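Local coordinates for endo-1,4-beta-xylanase (Pseudoalteromonas haloplanktis, PDB 1H12), which hydrolyses internal beta-1,4 linkages of xylan as a cold-adapted endo-xylanase of glycoside hydrolase family 8, at residues A207-F212 and T230-L235; G290-L295 and A300-A305; Q187-S192 and N197-S202. All coordinates share one frame; numbering follows the deposited sequence.

Contact 1: residues A207-F212 and T230-L235; sequences AFYDYF and TKSRTL
OD2 of Asp210 is gripped by two nitrogens of one guanidinium. Arg233 NH2 donates to Asp210 OD2 over 2.8 Å, with an N-H...O angle of 160°. Arg233 NH1 reaches the same Asp210 OD2 at 3.2 Å by a more bent bond. NH2 meets the oxygen nearly end-on to its C-O bond, while NH1 uses the syn lone pair. The carboxylate and guanidinium planes lie only 9° apart, and OD2 sits at the edge of the guanidinium. This is an end-on salt bridge in which both donors converge on one atom. The other oxygen, Asp210 OD1, accepts at 2.6 Å from water 1, which in turn accepts from Arg233 NH1 at 2.9 Å. The water thus closes a second path between the same two groups.

The two helices are 206-215 and 219-243. They run antiparallel and follow each other in the chain, as expected in the (alpha/alpha)6 barrel of this family. Their short segments are almost exactly opposed, with axes 9.7 Å apart. That spacing is bridged by side chains. The arm of Arg233 is extended from CG to NE and spans the gap.

NH2 of Arg233 also forms a salt bridge with Asp292 of helix 283-296, so the cation lies between two carboxylates. A leucine in place of Arg233 would probably leave the carboxylates of Asp210 and Asp292 without the charge that holds them to helix 219-243.

Beside the salt bridge, Ser232 meets the Tyr209 ring at its edge. Ser232 OG is in the ring plane, 3.5 Å from Tyr209 CE2. Chi1 of Ser232, -179°, places OG beside its own carbonyl carbon, where it hydrogen-bonds His204. The Tyr209 hydroxyl is held by Glu147 of helix 143-160.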
# COMPACT_ATOMS: atom_id res chain seq x y z
N ALA A 207 -2.11 -11.39 -2.82
CA ALA A 207 -3.53 -11.56 -3.00
C ALA A 207 -4.06 -10.69 -4.11
O ALA A 207 -5.05 -11.07 -4.76
CB ALA A 207 -4.27 -11.30 -1.70
N PHE A 208 -3.50 -9.50 -4.31
CA PHE A 208 -3.95 -8.68 -5.44
C PHE A 208 -3.78 -9.44 -6.76
O PHE A 208 -4.62 -9.35 -7.64
CB PHE A 208 -3.20 -7.34 -5.54
CG PHE A 208 -3.61 -6.27 -4.56
CD1 PHE A 208 -4.50 -6.50 -3.54
CD2 PHE A 208 -3.09 -4.99 -4.73
CE1 PHE A 208 -4.84 -5.47 -2.67
CE2 PHE A 208 -3.40 -3.99 -3.85
CZ PHE A 208 -4.27 -4.21 -2.82
N TYR A 209 -2.66 -10.15 -6.91
CA TYR A 209 -2.39 -10.84 -8.16
C TYR A 209 -3.40 -11.98 -8.37
O TYR A 209 -3.83 -12.23 -9.50
CB TYR A 209 -0.97 -11.34 -8.21
CG TYR A 209 0.07 -10.30 -7.83
CD1 TYR A 209 0.11 -9.04 -8.38
CD2 TYR A 209 1.02 -10.62 -6.88
CE1 TYR A 209 1.06 -8.13 -8.00
CE2 TYR A 209 1.98 -9.69 -6.49
CZ TYR A 209 2.01 -8.46 -7.03
OH TYR A 209 2.97 -7.59 -6.56
N ASP A 210 -3.77 -12.68 -7.28
CA ASP A 210 -4.81 -13.69 -7.41
C ASP A 210 -6.14 -13.09 -7.80
O ASP A 210 -6.88 -13.67 -8.60
CB ASP A 210 -4.96 -14.41 -6.06
CG ASP A 210 -3.85 -15.39 -5.77
OD1 ASP A 210 -3.64 -16.26 -6.66
OD2 ASP A 210 -3.20 -15.33 -4.73
N TYR A 211 -6.47 -11.90 -7.25
CA TYR A 211 -7.68 -11.19 -7.65
C TYR A 211 -7.59 -10.78 -9.14
O TYR A 211 -8.56 -10.95 -9.89
CB TYR A 211 -7.82 -9.96 -6.73
CG TYR A 211 -8.98 -9.06 -7.05
CD1 TYR A 211 -10.27 -9.40 -6.77
CD2 TYR A 211 -8.75 -7.82 -7.62
CE1 TYR A 211 -11.33 -8.55 -7.09
CE2 TYR A 211 -9.79 -6.94 -7.87
CZ TYR A 211 -11.08 -7.32 -7.66
OH TYR A 211 -12.09 -6.45 -8.03
N PHE A 212 -6.44 -10.28 -9.57
CA PHE A 212 -6.29 -9.92 -10.97
C PHE A 212 -6.57 -11.16 -11.86
O PHE A 212 -7.28 -11.08 -12.85
CB PHE A 212 -4.91 -9.42 -11.27
CG PHE A 212 -4.48 -8.13 -10.55
CD1 PHE A 212 -5.37 -7.28 -10.00
CD2 PHE A 212 -3.15 -7.79 -10.52
CE1 PHE A 212 -4.96 -6.10 -9.40
CE2 PHE A 212 -2.72 -6.63 -9.91
CZ PHE A 212 -3.63 -5.78 -9.34
N THR A 230 2.25 -16.58 -7.04
CA THR A 230 3.12 -17.57 -6.46
C THR A 230 4.53 -17.05 -6.34
O THR A 230 5.20 -17.26 -5.31
CB THR A 230 3.07 -18.84 -7.34
OG1 THR A 230 1.76 -19.34 -7.34
CG2 THR A 230 4.04 -19.92 -6.81
N LYS A 231 5.03 -16.37 -7.35
CA LYS A 231 6.39 -15.86 -7.33
C LYS A 231 6.51 -14.75 -6.28
O LYS A 231 7.61 -14.58 -5.73
CB LYS A 231 6.79 -15.35 -8.71
CG LYS A 231 7.18 -16.48 -9.66
CD LYS A 231 7.71 -15.95 -10.97
CE LYS A 231 8.26 -16.98 -11.89
NZ LYS A 231 8.59 -16.40 -13.27
N SER A 232 5.44 -14.02 -6.02
CA SER A 232 5.48 -12.95 -5.04
C SER A 232 5.57 -13.54 -3.62
O SER A 232 6.35 -13.05 -2.79
CB SER A 232 4.28 -12.05 -5.20
OG SER A 232 4.31 -10.99 -4.26
N ARG A 233 4.77 -14.56 -3.36
CA ARG A 233 4.90 -15.24 -2.08
C ARG A 233 6.31 -15.83 -1.92
O ARG A 233 6.87 -15.79 -0.82
CB ARG A 233 3.81 -16.28 -1.89
CG ARG A 233 2.41 -15.68 -1.87
CD ARG A 233 1.33 -16.60 -1.37
NE ARG A 233 0.07 -15.94 -1.38
CZ ARG A 233 -0.77 -15.88 -2.41
NH1 ARG A 233 -0.61 -16.64 -3.50
NH2 ARG A 233 -1.80 -15.07 -2.35
N THR A 234 6.87 -16.39 -2.99
CA THR A 234 8.21 -16.93 -2.91
C THR A 234 9.22 -15.83 -2.61
O THR A 234 10.12 -16.00 -1.78
CB THR A 234 8.54 -17.70 -4.17
OG1 THR A 234 7.67 -18.80 -4.27
CG2 THR A 234 10.03 -18.19 -4.15
N LEU A 235 9.10 -14.69 -3.27
CA LEU A 235 10.00 -13.57 -3.02
C LEU A 235 9.91 -13.14 -1.55
O LEU A 235 10.94 -12.94 -0.90
CB LEU A 235 9.67 -12.41 -3.99
CG LEU A 235 10.45 -11.11 -3.88
CD1 LEU A 235 10.05 -10.23 -2.75
CD2 LEU A 235 11.92 -11.33 -3.87
O HOH W 1 -2.11 -18.07 -5.57
O HOH W 2 -1.26 -18.47 -7.48

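Contact 2: residues G290-L295 and A300-A305; sequences GLDAHL and AWHKSA
A buried histidine-carboxylate hydrogen bond joins the two helices. His302 NE2 donates to Asp292 OD1 over 2.8 Å, and the N-H...O angle of 175° makes it almost straight. The acceptor uses its anti lone pair, on the side away from Asp292 OD2. Helices 283-296 and 300-318 are consecutive, joined by a short turn, and form an antiparallel pair in the (alpha/alpha)6 barrel of family 8. Their segments are splayed, with axes 144° apart in direction and 10.0 Å apart at closest.

The carboxylate of Asp292 is nearly coplanar with the imidazole and lies at its edge. CG of Asp292 is anti to its backbone N, chi1 -166°, which carries the carboxylate out toward helix 300-318. Its second oxygen is taken by Arg233 of helix 219-243, so both oxygens have partners. That nearby positive charge probably helps to keep the buried carboxylate ionised.

The imidazole is also held from behind. Its ND1 is hydrogen-bonded to the backbone N of Gln299, just before the helix. These two bonds, one at each ring nitrogen, fix its rotation. The faces are covered as well. Trp301, the preceding residue, lays its indole over one face, offset toward the rim. Ala293 covers the opposite face, with its CB 3.9 Å from His302 CD2.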
# COMPACT_ATOMS: atom_id res chain seq x y z
N GLY A 290 -0.07 -9.40 6.38
CA GLY A 290 -1.37 -9.52 7.06
C GLY A 290 -2.52 -9.56 6.06
O GLY A 290 -3.45 -10.36 6.18
N LEU A 291 -2.51 -8.63 5.09
CA LEU A 291 -3.50 -8.60 4.05
C LEU A 291 -3.59 -9.97 3.35
O LEU A 291 -4.66 -10.53 3.18
CB LEU A 291 -3.18 -7.45 3.08
CG LEU A 291 -4.09 -7.20 1.92
CD1 LEU A 291 -3.70 -5.85 1.30
CD2 LEU A 291 -4.08 -8.26 0.84
N ASP A 292 -2.43 -10.48 2.94
CA ASP A 292 -2.39 -11.72 2.22
C ASP A 292 -2.91 -12.87 3.07
O ASP A 292 -3.67 -13.74 2.58
CB ASP A 292 -1.01 -12.02 1.70
CG ASP A 292 -1.03 -13.12 0.67
OD1 ASP A 292 -0.44 -14.21 0.92
OD2 ASP A 292 -1.64 -12.92 -0.40
N ALA A 293 -2.50 -12.92 4.33
CA ALA A 293 -2.98 -13.96 5.21
C ALA A 293 -4.51 -13.93 5.34
O ALA A 293 -5.18 -14.94 5.31
CB ALA A 293 -2.32 -13.83 6.58
N HIS A 294 -5.05 -12.73 5.56
CA HIS A 294 -6.49 -12.55 5.72
C HIS A 294 -7.22 -12.96 4.46
O HIS A 294 -8.18 -13.76 4.49
CB HIS A 294 -6.79 -11.09 6.07
CG HIS A 294 -8.21 -10.85 6.41
ND1 HIS A 294 -8.79 -9.60 6.32
CD2 HIS A 294 -9.18 -11.67 6.88
CE1 HIS A 294 -10.06 -9.69 6.72
NE2 HIS A 294 -10.33 -10.95 7.06
N LEU A 295 -6.81 -12.42 3.31
CA LEU A 295 -7.55 -12.61 2.07
C LEU A 295 -7.32 -13.98 1.45
O LEU A 295 -8.27 -14.50 0.85
CB LEU A 295 -7.18 -11.50 1.07
CG LEU A 295 -8.00 -10.24 1.16
CD1 LEU A 295 -9.42 -10.44 0.61
CD2 LEU A 295 -8.04 -9.65 2.57
N ALA A 300 2.54 -20.88 7.32
CA ALA A 300 3.59 -20.76 8.31
C ALA A 300 4.48 -19.53 8.04
O ALA A 300 4.89 -18.87 8.99
CB ALA A 300 4.45 -22.05 8.35
N TRP A 301 4.79 -19.26 6.76
CA TRP A 301 5.71 -18.15 6.51
C TRP A 301 5.08 -16.80 6.91
O TRP A 301 5.80 -15.91 7.37
CB TRP A 301 6.21 -18.12 5.08
CG TRP A 301 5.21 -17.66 4.02
CD1 TRP A 301 4.38 -18.42 3.27
CD2 TRP A 301 5.01 -16.30 3.61
NE1 TRP A 301 3.65 -17.61 2.42
CE2 TRP A 301 3.99 -16.31 2.62
CE3 TRP A 301 5.58 -15.11 3.97
CZ2 TRP A 301 3.56 -15.14 1.98
CZ3 TRP A 301 5.10 -13.93 3.35
CH2 TRP A 301 4.13 -13.97 2.39
N HIS A 302 3.77 -16.62 6.72
CA HIS A 302 3.15 -15.36 7.10
C HIS A 302 3.31 -15.12 8.59
O HIS A 302 3.64 -14.03 9.05
CB HIS A 302 1.65 -15.31 6.83
CG HIS A 302 1.23 -15.49 5.40
ND1 HIS A 302 1.07 -16.73 4.83
CD2 HIS A 302 0.87 -14.57 4.47
CE1 HIS A 302 0.62 -16.53 3.60
NE2 HIS A 302 0.50 -15.23 3.35
N LYS A 303 3.04 -16.17 9.35
CA LYS A 303 3.04 -16.10 10.81
C LYS A 303 4.43 -15.83 11.31
O LYS A 303 4.62 -15.00 12.21
CB LYS A 303 2.46 -17.41 11.37
CG LYS A 303 1.05 -17.68 10.99
CD LYS A 303 0.66 -19.17 11.34
CE LYS A 303 -0.53 -19.60 10.85
NZ LYS A 303 -0.78 -21.05 11.30
N SER A 304 5.42 -16.54 10.80
CA SER A 304 6.79 -16.32 11.23
C SER A 304 7.25 -14.90 10.89
O SER A 304 7.90 -14.23 11.67
CB SER A 304 7.70 -17.39 10.56
OG SER A 304 9.04 -17.20 10.89
N ALA A 305 6.95 -14.45 9.68
CA ALA A 305 7.37 -13.11 9.24
C ALA A 305 6.86 -12.05 10.20
O ALA A 305 7.62 -11.21 10.67
CB ALA A 305 6.85 -12.84 7.83

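Contact 3: residues Q187-S192 and N197-S202; sequences QIIRFS and NLTDPS
With chi1 at -167°, Thr199 carries OG1 beside its own carbonyl carbon, facing Ile189; chi1 of -179° in Phe191 swings the ring alongside Leu198. Thr199 OG1 donates to Ile189 O over 2.7 Å, a short side-chain-to-backbone bond. The hydroxyl lies a little off the carbonyl plane. His204 is a second hydrogen-bonding partner of that hydroxyl. CG2 of Ile188 and CG2 of Ile189 both touch Thr199 OG1; the two isoleucine side chains cross the threonine at about a right angle.

One backbone bond joins the two segments, from Phe191 N to Leu198 O at 3.3 Å. It is nearly straight at nitrogen, 170°, but the donor stands well above the carbonyl plane. Water 4 accepts from Ser192 N at 2.9 Å and lies 2.8 Å from Leu198 O.

Phe191 and Leu198 lie side by side and point the same way, with Phe191 CD2 3.7 Å from Leu198 CD2. On the CD1 side, Asp200 OD2 lies at the ring edge, 3.7 Å from Phe191 CD1, so this oxygen probably profits from the slightly positive C-H rim. Asp200 OD1 accepts from Ser202 OG at 2.8 Å.

The segments run almost perpendicular to each other. They form an irregular connection, closed by a hydroxyl and one backbone bond, that leads from the two-stranded antiparallel sheet of 184-185 and 188-189 into helix 206-215 of the helical barrel.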
# COMPACT_ATOMS: atom_id res chain seq x y z
N GLN A 187 8.09 -11.72 -14.03
CA GLN A 187 6.90 -11.88 -13.21
C GLN A 187 7.08 -11.39 -11.77
O GLN A 187 6.28 -11.75 -10.95
CB GLN A 187 6.37 -13.31 -13.28
CG GLN A 187 5.85 -13.68 -14.68
CD GLN A 187 5.39 -15.08 -14.81
OE1 GLN A 187 6.10 -15.97 -14.34
NE2 GLN A 187 4.17 -15.31 -15.21
N ILE A 188 8.06 -10.53 -11.55
CA ILE A 188 8.26 -9.85 -10.28
C ILE A 188 8.18 -8.35 -10.53
O ILE A 188 8.85 -7.79 -11.41
CB ILE A 188 9.60 -10.21 -9.65
CG1 ILE A 188 9.57 -11.72 -9.24
CG2 ILE A 188 9.85 -9.37 -8.42
CD1 ILE A 188 10.82 -12.23 -8.77
N ILE A 189 7.37 -7.67 -9.71
CA ILE A 189 7.22 -6.22 -9.85
C ILE A 189 8.54 -5.51 -9.75
O ILE A 189 9.36 -5.76 -8.86
CB ILE A 189 6.17 -5.72 -8.83
CG1 ILE A 189 5.70 -4.31 -9.13
CG2 ILE A 189 6.64 -5.87 -7.40
CD1 ILE A 189 4.79 -4.16 -10.32
N ARG A 190 8.76 -4.58 -10.67
CA ARG A 190 9.96 -3.78 -10.69
C ARG A 190 9.88 -2.63 -9.68
O ARG A 190 8.85 -2.04 -9.45
CB ARG A 190 10.14 -3.17 -12.08
CG ARG A 190 10.61 -4.15 -13.13
CD ARG A 190 10.68 -3.50 -14.50
NE ARG A 190 11.35 -4.31 -15.51
CZ ARG A 190 12.65 -4.43 -15.65
NH1 ARG A 190 13.49 -3.75 -14.91
NH2 ARG A 190 13.14 -5.27 -16.55
N PHE A 191 11.08 -2.28 -9.16
CA PHE A 191 11.26 -0.96 -8.61
C PHE A 191 11.35 0.10 -9.68
O PHE A 191 10.82 1.20 -9.53
CB PHE A 191 12.50 -0.93 -7.70
CG PHE A 191 12.71 0.43 -7.08
CD1 PHE A 191 11.92 0.86 -6.06
CD2 PHE A 191 13.73 1.25 -7.54
CE1 PHE A 191 12.13 2.09 -5.49
CE2 PHE A 191 13.91 2.49 -6.99
CZ PHE A 191 13.14 2.89 -5.95
N SER A 192 12.03 -0.22 -10.78
CA SER A 192 12.25 0.73 -11.86
C SER A 192 12.29 0.03 -13.21
O SER A 192 12.93 -1.00 -13.34
CB SER A 192 13.58 1.44 -11.68
OG SER A 192 13.92 2.27 -12.80
N ASN A 197 17.03 -6.82 -11.93
CA ASN A 197 17.31 -7.56 -10.68
C ASN A 197 17.02 -6.68 -9.48
O ASN A 197 17.80 -6.66 -8.52
CB ASN A 197 18.69 -8.13 -10.67
CG ASN A 197 18.94 -9.09 -9.54
OD1 ASN A 197 17.99 -9.75 -9.05
ND2 ASN A 197 20.19 -9.25 -9.14
N LEU A 198 15.88 -6.01 -9.48
CA LEU A 198 15.55 -5.11 -8.36
C LEU A 198 14.06 -5.03 -8.10
O LEU A 198 13.28 -4.69 -9.03
CB LEU A 198 16.12 -3.73 -8.62
CG LEU A 198 15.99 -2.74 -7.47
CD1 LEU A 198 16.79 -3.22 -6.29
CD2 LEU A 198 16.40 -1.33 -7.92
N THR A 199 13.67 -5.33 -6.90
CA THR A 199 12.30 -5.16 -6.48
C THR A 199 12.29 -4.41 -5.15
O THR A 199 13.32 -4.14 -4.55
CB THR A 199 11.55 -6.48 -6.47
OG1 THR A 199 10.14 -6.28 -6.34
CG2 THR A 199 12.00 -7.40 -5.34
N ASP A 200 11.09 -4.04 -4.72
CA ASP A 200 10.84 -3.33 -3.45
C ASP A 200 9.85 -4.19 -2.73
O ASP A 200 8.71 -4.34 -3.21
CB ASP A 200 10.33 -1.94 -3.79
CG ASP A 200 10.02 -1.07 -2.62
OD1 ASP A 200 9.54 -1.53 -1.59
OD2 ASP A 200 10.26 0.20 -2.78
N PRO A 201 10.23 -4.87 -1.65
CA PRO A 201 9.31 -5.78 -0.96
C PRO A 201 7.95 -5.21 -0.72
O PRO A 201 6.97 -5.94 -0.81
CB PRO A 201 10.10 -6.17 0.29
CG PRO A 201 11.54 -6.19 -0.20
CD PRO A 201 11.61 -4.97 -1.11
N SER A 202 7.86 -3.94 -0.38
CA SER A 202 6.56 -3.32 -0.09
C SER A 202 5.59 -3.31 -1.27
O SER A 202 4.41 -3.09 -1.08
CB SER A 202 6.74 -1.87 0.39
OG SER A 202 6.98 -0.98 -0.66
O HOH W 3 11.47 -6.90 -10.64
O HOH W 4 13.53 -2.72 -10.96

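Overall arrangement
Contacts 1 and 2 are buried helix pairings, whereas contact 3 is a partly buried loop connection. Contacts 1 and 2 meet directly: Arg233 NH2 lies 2.9 Å from Asp292 OD2, so one polar network runs through four consecutive helices, 206-215, 219-243, 283-296 and 300-318. Contact 3 touches contact 1, where Lys231 probably hydrogen-bonds Gln187, and its chain leads into helix 206-215. Contacts 2 and 3 do not touch; their nearest atoms are about 9 Å apart. The chemistry follows the place. The helix pairs are joined through polar and charged side chains, an Asp-Arg salt bridge in contact 1 and a His-Asp hydrogen bond in contact 2, while 187-192 and 197-202 come close enough for backbone bonding and apolar packing.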